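Long-range contacts in ferric enterobactin receptor PIRA (Pseudomonas aeruginosa, PDB 5FP2), which probably imports ferric enterobactin, and siderophore-drug conjugates, across the outer membrane as a TonB-dependent receptor: residues A[63-68]-A[587-592]; A[163-168]-A[189-194]; A[200-205]-A[239-244]. All coordinates share one frame; numbering follows the deposited sequence.

Interaction 1 (A[63-68]-A[587-592]); sequences TMPGVN and STNLTY
Asn589 lays its carboxamide against the ring of Pro65, with its CG 3.8 Å from Pro65 CG and its ND2 3.7 Å from Pro65 CD. The same amide donates a hydrogen bond from ND2 to Thr63 O at 3.2 Å, with an N-H...O angle of 158°. Thr63 O lies close to the plane of the Asn589 amide, but the donor stands 39° out of the carbonyl plane, so the bond does not follow a lone pair. Met64 turns back through bends at chi2 and chi3 to bring its CE within 3.5 Å of Asn589 ND2, and the two side chains lie side by side, pointing the same way.

Two residues along the barrel strand, Thr591 reaches the type II turn Met64-Val67, which is closed by Val67 N to Met64 O. Its OG1 sits beside its own backbone N (chi1 -62°) and accepts a hydrogen bond from Gly66 N whose modelled length is doubtful. Thr591 CG2 rests 3.7 Å from Gly66 CA. Gly66 holds the third position of the turn with a positive phi, the usual place for glycine in a type II turn.

This is a plug-to-barrel contact of a TonB-dependent receptor: the loop leading into strand 67-69 meets the inward side of strand 584-595, while Gln36 and Ser41 of the plug also pack on Pro65. Both bonds, the second modelled too short to trust in detail, pair a plug backbone group with a barrel side chain, consistent with a docked interface between separate domains rather than a continuous sheet.

Interaction 2 (A[163-168]-A[189-194]); sequences DRLRGS and FSLSGP
Arg166 and Ser192 form a hydrogen-bonded antiparallel pair near the open end of the hairpin of strands 166-176 and 184-194, in the closely paired part of the contact. Ser192 N donates to Arg166 O at 2.7 Å, whereas the return bond from Arg166 N to Ser192 O is weak, with an N-H...O angle of only 122°. Ser168 and Ser190 form the next such pair, Ser168 N reaching Ser190 O at 2.8 Å. Between them Gly167 faces Leu191, whose CD1 comes within 3.9 Å of Gly167 CA. On the serine face, Ser192 OG lies 3.4 Å from Arg166 CB, while Ser168 OG bonds to Thr715 O of the last barrel strand.

Regular pairing stops at residues 163-165, where surface van der Waals touches make the contact. Leu165 CD1 and Leu191 CD1 touch at 4.2 Å, and Pro194 CG rests 3.4 Å from Asp163 O. The exposed Arg166 chain starts along the serine face, then bends at chi3 (-111°) and leads its guanidinium away from the partner strand.

Backbone bonds thus carry the join; that of Gly167 with Phe717, helped by Ser168 OG to Thr715 O, links the first barrel strand to the end of the last, as in a closed barrel.

Interaction 3 (A[200-205]-A[239-244]); sequences SFRAYG and DLSGML
Neighbouring antiparallel strands of the 22-stranded beta-barrel, 199-210 and 235-247, meet here, their short segments 4.8 Å apart and running at 173°. Two hydrogen-bonded pairs supply the ladder. In the first, Arg202 N donates to Met243 O at 2.9 Å, and Met243 N donates back to Arg202 O. The second consists of Tyr204 N to Ser241 O (3.1 Å) and Ser241 N to Tyr204 O (2.9 Å). Gly242 faces Ala203 between these pairs, and Gly205 faces Leu240 beyond them.

The side chains divide by face. Phe201, Ala203, Leu240 and Leu244 form an apolar surface consistent with the lipid-facing side of the barrel. The other face carries Arg202, Tyr204, Ser241 and Met243 and meets loop residues: Pro161 touches Met243, Glu130 touches Tyr204, and Arg202 NH1 bonds to Lys159 O.

Bends at chi2 and chi3 swing the Arg202 guanidinium over toward the opposing strand, where Met243 CB covers one of its faces, 3.3 Å from NH2, and Met243 CE approaches NH1 at 3.6 Å. On the opposite face Tyr204 CE2 stands 3.7 Å from the plane, over its centre, so the guanidinium is sandwiched between Met243 and the tyrosine ring. The Tyr204 ring makes an off-centre CH-pi contact with Ser241, whose CB sits 4.1 Å from the ring centroid.

Overall arrangement
All three interactions use the same closed barrel sheet, but only interaction 1 has a plug segment as one of its two partners. Its centre lies about 15 Å from that of the chain, against about 25 Å for interaction 2 and about 20 Å for interaction 3, and it has no exposed residue among those that touch. Interactions 2 and 3 pair barrel strands through regular backbone ladders, whereas interaction 1 depends on side chains reaching backbone groups of a turn. Segments 189-194 and 200-205 are neighbours in the sheet, linking interactions 2 and 3 through probable bonds such as Leu191 O to Ala203 N (2.6 Å). Interaction 1 stays about 20 Å from interaction 3 by nearest atoms, across the chain's centre.

Interaction 1 (A[63-68]-A[587-592])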
ATOM      1  N   THR A  63      -9.689   4.945  -3.057  1.00120.68           N
ATOM      2  CA  THR A  63     -10.980   5.342  -2.518  1.00123.13           C
ATOM      3  C   THR A  63     -10.880   5.692  -1.028  1.00123.00           C
ATOM      4  O   THR A  63     -11.786   6.292  -0.433  1.00125.65           O
ATOM      5  CB  THR A  63     -12.045   4.256  -2.759  1.00123.76           C
ATOM      6  OG1 THR A  63     -11.686   3.051  -2.083  1.00121.36           O
ATOM      7  CG2 THR A  63     -12.191   3.977  -4.239  1.00124.60           C
ATOM      8  N   MET A  64      -9.728   5.383  -0.448  1.00120.47           N
ATOM      9  CA  MET A  64      -9.479   5.670   0.955  1.00120.58           C
ATOM     10  C   MET A  64      -9.185   7.154   1.105  1.00122.31           C
ATOM     11  O   MET A  64      -8.643   7.772   0.194  1.00122.31           O
ATOM     12  CB  MET A  64      -8.291   4.846   1.460  1.00117.81           C
ATOM     13  CG  MET A  64      -8.424   3.324   1.322  1.00116.34           C
ATOM     14  SD  MET A  64      -9.804   2.636   2.280  1.00118.32           S
ATOM     15  CE  MET A  64     -11.205   2.991   1.222  1.00120.61           C
ATOM     16  N   PRO A  65      -9.605   7.741   2.231  1.00124.41           N
ATOM     17  CA  PRO A  65      -9.487   9.170   2.510  1.00126.86           C
ATOM     18  C   PRO A  65      -8.043   9.652   2.547  1.00125.27           C
ATOM     19  O   PRO A  65      -7.220   9.028   3.208  1.00123.21           O
ATOM     20  CB  PRO A  65     -10.108   9.292   3.899  1.00129.24           C
ATOM     21  CG  PRO A  65     -11.074   8.159   3.977  1.00129.28           C
ATOM     22  CD  PRO A  65     -10.350   7.045   3.293  1.00125.37           C
ATOM     23  N   GLY A  66      -7.712  10.657   1.742  1.00126.44           N
ATOM     24  CA  GLY A  66      -6.342  11.168   1.655  1.00125.47           C
ATOM     25  C   GLY A  66      -5.461  10.492   0.604  1.00122.94           C
ATOM     26  O   GLY A  66      -4.258  10.735   0.544  1.00122.18           O
ATOM     27  N   VAL A  67      -6.062   9.688  -0.268  1.00122.20           N
ATOM     28  CA  VAL A  67      -5.333   8.949  -1.280  1.00120.39           C
ATOM     29  C   VAL A  67      -5.802   9.291  -2.674  1.00122.34           C
ATOM     30  O   VAL A  67      -6.945   9.035  -3.005  1.00123.42           O
ATOM     31  CB  VAL A  67      -5.620   7.470  -1.107  1.00118.14           C
ATOM     32  CG1 VAL A  67      -4.675   6.643  -1.979  1.00116.48           C
ATOM     33  CG2 VAL A  67      -5.487   7.113   0.360  1.00117.16           C
ATOM     34  N   ASN A  68      -4.928   9.829  -3.512  1.00123.25           N
ATOM     35  CA  ASN A  68      -5.287  10.070  -4.910  1.00125.64           C
ATOM     36  C   ASN A  68      -4.322   9.303  -5.811  1.00124.62           C
ATOM     37  O   ASN A  68      -3.264   8.884  -5.355  1.00122.54           O
ATOM     38  CB  ASN A  68      -5.251  11.572  -5.261  1.00129.32           C
ATOM     39  CG  ASN A  68      -6.019  12.459  -4.268  1.00130.92           C
ATOM     40  OD1 ASN A  68      -6.865  12.001  -3.492  1.00130.04           O
ATOM     41  ND2 ASN A  68      -5.746  13.757  -4.326  1.00133.95           N
ATOM     42  N   SER A 587     -21.961   4.671   2.585  1.00123.12           N
ATOM     43  CA  SER A 587     -20.627   4.983   3.056  1.00121.52           C
ATOM     44  C   SER A 587     -19.979   5.981   2.134  1.00120.52           C
ATOM     45  O   SER A 587     -19.983   5.792   0.908  1.00120.51           O
ATOM     46  CB  SER A 587     -19.765   3.730   3.083  1.00120.93           C
ATOM     47  OG  SER A 587     -19.054   3.738   4.303  1.00120.50           O
ATOM     48  N   THR A 588     -19.308   6.963   2.713  1.00119.84           N
ATOM     49  CA  THR A 588     -18.663   7.948   1.884  1.00119.17           C
ATOM     50  C   THR A 588     -17.355   8.414   2.509  1.00118.02           C
ATOM     51  O   THR A 588     -17.193   8.434   3.734  1.00118.15           O
ATOM     52  CB  THR A 588     -19.626   9.123   1.622  1.00120.54           C
ATOM     53  OG1 THR A 588     -19.102   9.994   0.607  1.00120.33           O
ATOM     54  CG2 THR A 588     -19.849   9.879   2.888  1.00121.27           C
ATOM     55  N   ASN A 589     -16.405   8.707   1.628  1.00120.01           N
ATOM     56  CA  ASN A 589     -15.020   8.944   1.986  1.00120.82           C
ATOM     57  C   ASN A 589     -14.572  10.180   1.239  1.00121.12           C
ATOM     58  O   ASN A 589     -14.647  10.222   0.010  1.00119.80           O
ATOM     59  CB  ASN A 589     -14.163   7.766   1.533  1.00119.48           C
ATOM     60  CG  ASN A 589     -14.187   6.609   2.510  1.00119.93           C
ATOM     61  OD1 ASN A 589     -14.830   6.684   3.562  1.00121.35           O
ATOM     62  ND2 ASN A 589     -13.512   5.512   2.147  1.00118.98           N
ATOM     63  N   LEU A 590     -14.091  11.170   1.980  1.00123.11           N
ATOM     64  CA  LEU A 590     -13.910  12.508   1.450  1.00124.01           C
ATOM     65  C   LEU A 590     -12.447  12.876   1.560  1.00125.05           C
ATOM     66  O   LEU A 590     -11.817  12.585   2.574  1.00126.17           O
ATOM     67  CB  LEU A 590     -14.752  13.485   2.267  1.00125.96           C
ATOM     68  CG  LEU A 590     -14.385  14.975   2.213  1.00127.88           C
ATOM     69  CD1 LEU A 590     -14.863  15.608   0.905  1.00127.25           C
ATOM     70  CD2 LEU A 590     -14.948  15.740   3.404  1.00130.34           C
ATOM     71  N   THR A 591     -11.861  13.396   0.487  1.00124.82           N
ATOM     72  CA  THR A 591     -10.536  14.002   0.606  1.00126.43           C
ATOM     73  C   THR A 591     -10.553  15.402   0.040  1.00127.77           C
ATOM     74  O   THR A 591     -11.030  15.623  -1.071  1.00126.92           O
ATOM     75  CB  THR A 591      -9.430  13.216  -0.120  1.00125.56           C
ATOM     76  OG1 THR A 591      -9.305  11.911   0.454  1.00124.68           O
ATOM     77  CG2 THR A 591      -8.088  13.946   0.014  1.00127.67           C
ATOM     78  N   TYR A 592     -10.060  16.355   0.824  1.00130.13           N
ATOM     79  CA  TYR A 592     -10.105  17.758   0.443  1.00131.89           C
ATOM     80  C   TYR A 592      -8.758  18.392   0.772  1.00134.11           C
ATOM     81  O   TYR A 592      -8.391  18.456   1.939  1.00135.55           O
ATOM     82  CB  TYR A 592     -11.220  18.463   1.216  1.00133.08           C
ATOM     83  CG  TYR A 592     -11.356  19.929   0.878  1.00135.19           C
ATOM     84  CD1 TYR A 592     -10.448  20.856   1.370  1.00137.75           C
ATOM     85  CD2 TYR A 592     -12.394  20.387   0.072  1.00134.91           C
ATOM     86  CE1 TYR A 592     -10.564  22.199   1.068  1.00139.95           C
ATOM     87  CE2 TYR A 592     -12.510  21.724  -0.251  1.00137.14           C
ATOM     88  CZ  TYR A 592     -11.592  22.624   0.251  1.00139.64           C
ATOM     89  OH  TYR A 592     -11.719  23.955  -0.055  1.00142.11           O
TER

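Interaction 2 (A[163-168]-A[189-194])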
ATOM      1  N   ASP A 163      -3.899 -25.129   8.108  1.00163.07           N
ATOM      2  CA  ASP A 163      -3.821 -26.519   8.567  1.00169.63           C
ATOM      3  C   ASP A 163      -4.596 -27.460   7.646  1.00171.12           C
ATOM      4  O   ASP A 163      -4.469 -28.682   7.746  1.00176.53           O
ATOM      5  CB  ASP A 163      -4.364 -26.636   9.997  1.00173.85           C
ATOM      6  CG  ASP A 163      -5.729 -25.967  10.167  1.00171.79           C
ATOM      7  OD1 ASP A 163      -6.382 -25.646   9.150  1.00167.88           O
ATOM      8  OD2 ASP A 163      -6.140 -25.718  11.320  1.00174.43           O
ATOM      9  N   ARG A 164      -5.395 -26.875   6.757  1.00123.49           N
ATOM     10  CA  ARG A 164      -6.224 -27.623   5.826  1.00125.42           C
ATOM     11  C   ARG A 164      -5.933 -27.131   4.408  1.00121.52           C
ATOM     12  O   ARG A 164      -5.394 -26.045   4.234  1.00118.04           O
ATOM     13  CB  ARG A 164      -7.695 -27.401   6.174  1.00129.99           C
ATOM     14  CG  ARG A 164      -8.112 -27.951   7.530  1.00135.18           C
ATOM     15  CD  ARG A 164      -9.616 -27.798   7.758  1.00140.78           C
ATOM     16  NE  ARG A 164     -10.057 -26.401   7.655  1.00139.64           N
ATOM     17  CZ  ARG A 164     -11.205 -25.929   8.142  1.00144.65           C
ATOM     18  NH1 ARG A 164     -12.063 -26.739   8.749  1.00151.33           N
ATOM     19  NH2 ARG A 164     -11.494 -24.638   8.026  1.00143.64           N
ATOM     20  N   LEU A 165      -6.212 -27.951   3.399  1.00122.63           N
ATOM     21  CA  LEU A 165      -5.757 -27.652   2.040  1.00119.47           C
ATOM     22  C   LEU A 165      -6.723 -26.686   1.415  1.00119.13           C
ATOM     23  O   LEU A 165      -7.921 -26.780   1.642  1.00122.67           O
ATOM     24  CB  LEU A 165      -5.670 -28.920   1.176  1.00121.69           C
ATOM     25  CG  LEU A 165      -5.463 -28.690  -0.330  1.00119.98           C
ATOM     26  CD1 LEU A 165      -3.992 -28.529  -0.674  1.00116.67           C
ATOM     27  CD2 LEU A 165      -6.077 -29.787  -1.186  1.00124.29           C
ATOM     28  N   ARG A 166      -6.209 -25.798   0.577  1.00115.45           N
ATOM     29  CA  ARG A 166      -6.953 -24.621   0.177  1.00114.65           C
ATOM     30  C   ARG A 166      -6.530 -24.203  -1.216  1.00112.01           C
ATOM     31  O   ARG A 166      -5.384 -23.842  -1.451  1.00109.16           O
ATOM     32  CB  ARG A 166      -6.716 -23.477   1.166  1.00113.38           C
ATOM     33  CG  ARG A 166      -7.784 -22.394   1.159  1.00114.54           C
ATOM     34  CD  ARG A 166      -7.486 -21.309   2.192  1.00114.34           C
ATOM     35  NE  ARG A 166      -8.456 -21.338   3.288  1.00118.77           N
ATOM     36  CZ  ARG A 166      -8.935 -20.266   3.924  1.00120.79           C
ATOM     37  NH1 ARG A 166      -8.540 -19.031   3.601  1.00118.67           N
ATOM     38  NH2 ARG A 166      -9.814 -20.437   4.905  1.00125.74           N
ATOM     39  N   GLY A 167      -7.483 -24.209  -2.135  1.00113.50           N
ATOM     40  CA  GLY A 167      -7.237 -23.680  -3.463  1.00111.53           C
ATOM     41  C   GLY A 167      -8.257 -22.620  -3.806  1.00111.66           C
ATOM     42  O   GLY A 167      -9.369 -22.652  -3.301  1.00114.43           O
ATOM     43  N   SER A 168      -7.832 -21.648  -4.603  1.00109.08           N
ATOM     44  CA  SER A 168      -8.749 -20.789  -5.320  1.00109.44           C
ATOM     45  C   SER A 168      -8.220 -20.437  -6.711  1.00107.82           C
ATOM     46  O   SER A 168      -7.010 -20.285  -6.916  1.00105.80           O
ATOM     47  CB  SER A 168      -9.037 -19.517  -4.515  1.00108.89           C
ATOM     48  OG  SER A 168     -10.041 -18.729  -5.139  1.00109.87           O
ATOM     49  N   PHE A 189      -4.710 -17.700  -9.009  1.00101.93           N
ATOM     50  CA  PHE A 189      -4.940 -18.918  -8.241  1.00102.62           C
ATOM     51  C   PHE A 189      -4.214 -18.721  -6.926  1.00101.46           C
ATOM     52  O   PHE A 189      -3.196 -18.019  -6.862  1.00100.52           O
ATOM     53  CB  PHE A 189      -4.378 -20.159  -8.972  1.00104.07           C
ATOM     54  CG  PHE A 189      -2.886 -20.289  -8.878  1.00103.55           C
ATOM     55  CD1 PHE A 189      -2.284 -20.681  -7.685  1.00102.84           C
ATOM     56  CD2 PHE A 189      -2.074 -19.942  -9.950  1.00104.21           C
ATOM     57  CE1 PHE A 189      -0.904 -20.657  -7.545  1.00102.58           C
ATOM     58  CE2 PHE A 189      -0.681 -20.030  -9.852  1.00104.49           C
ATOM     59  CZ  PHE A 189      -0.098 -20.348  -8.637  1.00103.55           C
ATOM     60  N   SER A 190      -4.712 -19.367  -5.884  1.00102.14           N
ATOM     61  CA  SER A 190      -3.921 -19.516  -4.688  1.00101.56           C
ATOM     62  C   SER A 190      -4.097 -20.900  -4.096  1.00102.93           C
ATOM     63  O   SER A 190      -5.201 -21.301  -3.757  1.00104.68           O
ATOM     64  CB  SER A 190      -4.316 -18.488  -3.649  1.00101.61           C
ATOM     65  OG  SER A 190      -4.090 -19.037  -2.352  1.00102.23           O
ATOM     66  N   LEU A 191      -2.991 -21.599  -3.908  1.00102.66           N
ATOM     67  CA  LEU A 191      -3.006 -22.915  -3.290  1.00104.26           C
ATOM     68  C   LEU A 191      -2.213 -22.859  -1.982  1.00103.55           C
ATOM     69  O   LEU A 191      -1.198 -22.162  -1.880  1.00102.07           O
ATOM     70  CB  LEU A 191      -2.380 -23.935  -4.239  1.00105.45           C
ATOM     71  CG  LEU A 191      -2.535 -25.402  -3.839  1.00108.10           C
ATOM     72  CD1 LEU A 191      -3.993 -25.825  -3.904  1.00110.60           C
ATOM     73  CD2 LEU A 191      -1.709 -26.303  -4.728  1.00109.84           C
ATOM     74  N   SER A 192      -2.737 -23.513  -0.953  1.00105.14           N
ATOM     75  CA  SER A 192      -2.108 -23.476   0.361  1.00105.00           C
ATOM     76  C   SER A 192      -2.558 -24.662   1.205  1.00107.55           C
ATOM     77  O   SER A 192      -3.678 -25.153   1.073  1.00109.85           O
ATOM     78  CB  SER A 192      -2.409 -22.141   1.080  1.00104.59           C
ATOM     79  OG  SER A 192      -3.649 -22.164   1.789  1.00106.96           O
ATOM     80  N   GLY A 193      -1.691 -25.097   2.107  1.00107.64           N
ATOM     81  CA  GLY A 193      -1.980 -26.302   2.876  1.00110.40           C
ATOM     82  C   GLY A 193      -0.796 -26.884   3.626  1.00110.30           C
ATOM     83  O   GLY A 193       0.287 -26.302   3.666  1.00108.20           O
ATOM     84  N   PRO A 194      -1.022 -28.013   4.287  1.00113.11           N
ATOM     85  CA  PRO A 194       0.064 -28.623   5.021  1.00113.33           C
ATOM     86  C   PRO A 194       0.755 -29.670   4.196  1.00114.02           C
ATOM     87  O   PRO A 194       0.130 -30.294   3.343  1.00115.83           O
ATOM     88  CB  PRO A 194      -0.641 -29.275   6.204  1.00116.77           C
ATOM     89  CG  PRO A 194      -1.989 -29.622   5.678  1.00119.32           C
ATOM     90  CD  PRO A 194      -2.325 -28.596   4.635  1.00116.72           C
TER

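Interaction 3 (A[200-205]-A[239-244])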
ATOM      1  N   SER A 200       4.252 -26.170   6.135  1.00107.39           N
ATOM      2  CA  SER A 200       3.103 -25.679   5.381  1.00106.74           C
ATOM      3  C   SER A 200       3.591 -24.839   4.209  1.00104.91           C
ATOM      4  O   SER A 200       4.634 -24.180   4.272  1.00104.40           O
ATOM      5  CB  SER A 200       2.230 -24.794   6.259  1.00107.47           C
ATOM      6  OG  SER A 200       1.980 -25.375   7.521  1.00109.77           O
ATOM      7  N   PHE A 201       2.782 -24.801   3.166  1.00104.46           N
ATOM      8  CA  PHE A 201       3.116 -24.012   1.994  1.00103.17           C
ATOM      9  C   PHE A 201       1.949 -23.122   1.581  1.00102.53           C
ATOM     10  O   PHE A 201       0.800 -23.367   1.961  1.00103.39           O
ATOM     11  CB  PHE A 201       3.491 -24.943   0.836  1.00103.86           C
ATOM     12  CG  PHE A 201       2.303 -25.553   0.152  1.00104.73           C
ATOM     13  CD1 PHE A 201       1.574 -26.561   0.777  1.00106.50           C
ATOM     14  CD2 PHE A 201       1.912 -25.120  -1.103  1.00104.38           C
ATOM     15  CE1 PHE A 201       0.485 -27.137   0.150  1.00108.15           C
ATOM     16  CE2 PHE A 201       0.849 -25.716  -1.750  1.00105.76           C
ATOM     17  CZ  PHE A 201       0.119 -26.708  -1.116  1.00107.74           C
ATOM     18  N   ARG A 202       2.252 -22.131   0.745  1.00101.54           N
ATOM     19  CA  ARG A 202       1.227 -21.381   0.010  1.00101.04           C
ATOM     20  C   ARG A 202       1.767 -20.777  -1.280  1.00100.46           C
ATOM     21  O   ARG A 202       2.661 -19.928  -1.237  1.00100.45           O
ATOM     22  CB  ARG A 202       0.726 -20.243   0.865  1.00101.28           C
ATOM     23  CG  ARG A 202      -0.197 -19.310   0.112  1.00101.03           C
ATOM     24  CD  ARG A 202       0.146 -17.840   0.372  1.00101.39           C
ATOM     25  NE  ARG A 202       1.473 -17.525  -0.168  1.00101.03           N
ATOM     26  CZ  ARG A 202       2.285 -16.573   0.299  1.00102.15           C
ATOM     27  NH1 ARG A 202       1.936 -15.798   1.336  1.00103.73           N
ATOM     28  NH2 ARG A 202       3.493 -16.437  -0.257  1.00102.50           N
ATOM     29  N   ALA A 203       1.191 -21.167  -2.417  1.00100.61           N
ATOM     30  CA  ALA A 203       1.555 -20.580  -3.710  1.00100.61           C
ATOM     31  C   ALA A 203       0.414 -19.750  -4.296  1.00100.14           C
ATOM     32  O   ALA A 203      -0.746 -20.159  -4.219  1.00100.37           O
ATOM     33  CB  ALA A 203       1.958 -21.666  -4.679  1.00102.02           C
ATOM     34  N   TYR A 204       0.757 -18.601  -4.884  1.00100.00           N
ATOM     35  CA  TYR A 204      -0.191 -17.778  -5.654  1.00 99.85           C
ATOM     36  C   TYR A 204       0.442 -17.098  -6.866  1.00100.57           C
ATOM     37  O   TYR A 204       1.659 -16.896  -6.939  1.00101.43           O
ATOM     38  CB  TYR A 204      -0.810 -16.713  -4.773  1.00 99.64           C
ATOM     39  CG  TYR A 204       0.147 -15.622  -4.343  1.00100.22           C
ATOM     40  CD1 TYR A 204       0.700 -14.760  -5.268  1.00100.98           C
ATOM     41  CD2 TYR A 204       0.394 -15.378  -2.997  1.00100.74           C
ATOM     42  CE1 TYR A 204       1.516 -13.715  -4.872  1.00102.42           C
ATOM     43  CE2 TYR A 204       1.261 -14.382  -2.590  1.00102.10           C
ATOM     44  CZ  TYR A 204       1.803 -13.532  -3.533  1.00103.04           C
ATOM     45  OH  TYR A 204       2.642 -12.502  -3.158  1.00105.29           O
ATOM     46  N   GLY A 205      -0.375 -16.833  -7.875  1.00100.78           N
ATOM     47  CA  GLY A 205       0.184 -16.491  -9.174  1.00102.11           C
ATOM     48  C   GLY A 205      -0.904 -16.001 -10.083  1.00102.24           C
ATOM     49  O   GLY A 205      -2.092 -16.018  -9.694  1.00101.40           O
ATOM     50  N   ASP A 239       3.016 -13.380 -12.743  1.00111.06           N
ATOM     51  CA  ASP A 239       3.774 -13.452 -11.519  1.00110.55           C
ATOM     52  C   ASP A 239       3.450 -14.736 -10.806  1.00108.25           C
ATOM     53  O   ASP A 239       2.362 -15.291 -10.965  1.00106.61           O
ATOM     54  CB  ASP A 239       3.502 -12.235 -10.624  1.00109.86           C
ATOM     55  CG  ASP A 239       2.094 -12.211 -10.058  1.00106.94           C
ATOM     56  OD1 ASP A 239       1.545 -13.313  -9.792  1.00105.00           O
ATOM     57  OD2 ASP A 239       1.569 -11.089  -9.825  1.00107.25           O
ATOM     58  N   LEU A 240       4.431 -15.233 -10.066  1.00108.76           N
ATOM     59  CA  LEU A 240       4.225 -16.335  -9.145  1.00106.85           C
ATOM     60  C   LEU A 240       5.075 -16.105  -7.892  1.00106.84           C
ATOM     61  O   LEU A 240       6.170 -15.526  -7.959  1.00109.26           O
ATOM     62  CB  LEU A 240       4.618 -17.641  -9.825  1.00108.50           C
ATOM     63  CG  LEU A 240       3.839 -18.892  -9.415  1.00107.05           C
ATOM     64  CD1 LEU A 240       4.163 -20.083 -10.324  1.00109.88           C
ATOM     65  CD2 LEU A 240       4.148 -19.220  -7.958  1.00105.56           C
ATOM     66  N   SER A 241       4.544 -16.486  -6.735  1.00104.69           N
ATOM     67  CA  SER A 241       5.307 -16.412  -5.496  1.00104.93           C
ATOM     68  C   SER A 241       4.980 -17.612  -4.631  1.00103.41           C
ATOM     69  O   SER A 241       3.812 -17.978  -4.513  1.00101.89           O
ATOM     70  CB  SER A 241       4.971 -15.146  -4.722  1.00104.90           C
ATOM     71  OG  SER A 241       5.779 -15.074  -3.549  1.00105.84           O
ATOM     72  N   GLY A 242       6.018 -18.250  -4.074  1.00104.36           N
ATOM     73  CA  GLY A 242       5.832 -19.413  -3.211  1.00103.45           C
ATOM     74  C   GLY A 242       6.332 -19.183  -1.805  1.00103.54           C
ATOM     75  O   GLY A 242       7.329 -18.492  -1.594  1.00105.13           O
ATOM     76  N   MET A 243       5.656 -19.794  -0.839  1.00102.48           N
ATOM     77  CA  MET A 243       6.112 -19.708   0.541  1.00103.01           C
ATOM     78  C   MET A 243       6.128 -21.072   1.195  1.00102.93           C
ATOM     79  O   MET A 243       5.131 -21.786   1.188  1.00102.29           O
ATOM     80  CB  MET A 243       5.233 -18.773   1.393  1.00102.91           C
ATOM     81  CG  MET A 243       5.686 -18.679   2.847  1.00104.20           C
ATOM     82  SD  MET A 243       4.995 -17.249   3.713  1.00105.85           S
ATOM     83  CE  MET A 243       3.316 -17.836   4.012  1.00105.02           C
ATOM     84  N   LEU A 244       7.226 -21.351   1.880  1.00104.07           N
ATOM     85  CA  LEU A 244       7.386 -22.564   2.648  1.00104.44           C
ATOM     86  C   LEU A 244       7.461 -22.133   4.087  1.00105.02           C
ATOM     87  O   LEU A 244       8.211 -21.212   4.431  1.00106.11           O
ATOM     88  CB  LEU A 244       8.704 -23.232   2.245  1.00105.97           C
ATOM     89  CG  LEU A 244       8.986 -24.668   2.670  1.00106.90           C
ATOM     90  CD1 LEU A 244       7.758 -25.568   2.686  1.00106.32           C
ATOM     91  CD2 LEU A 244      10.018 -25.214   1.702  1.00108.89           C
TER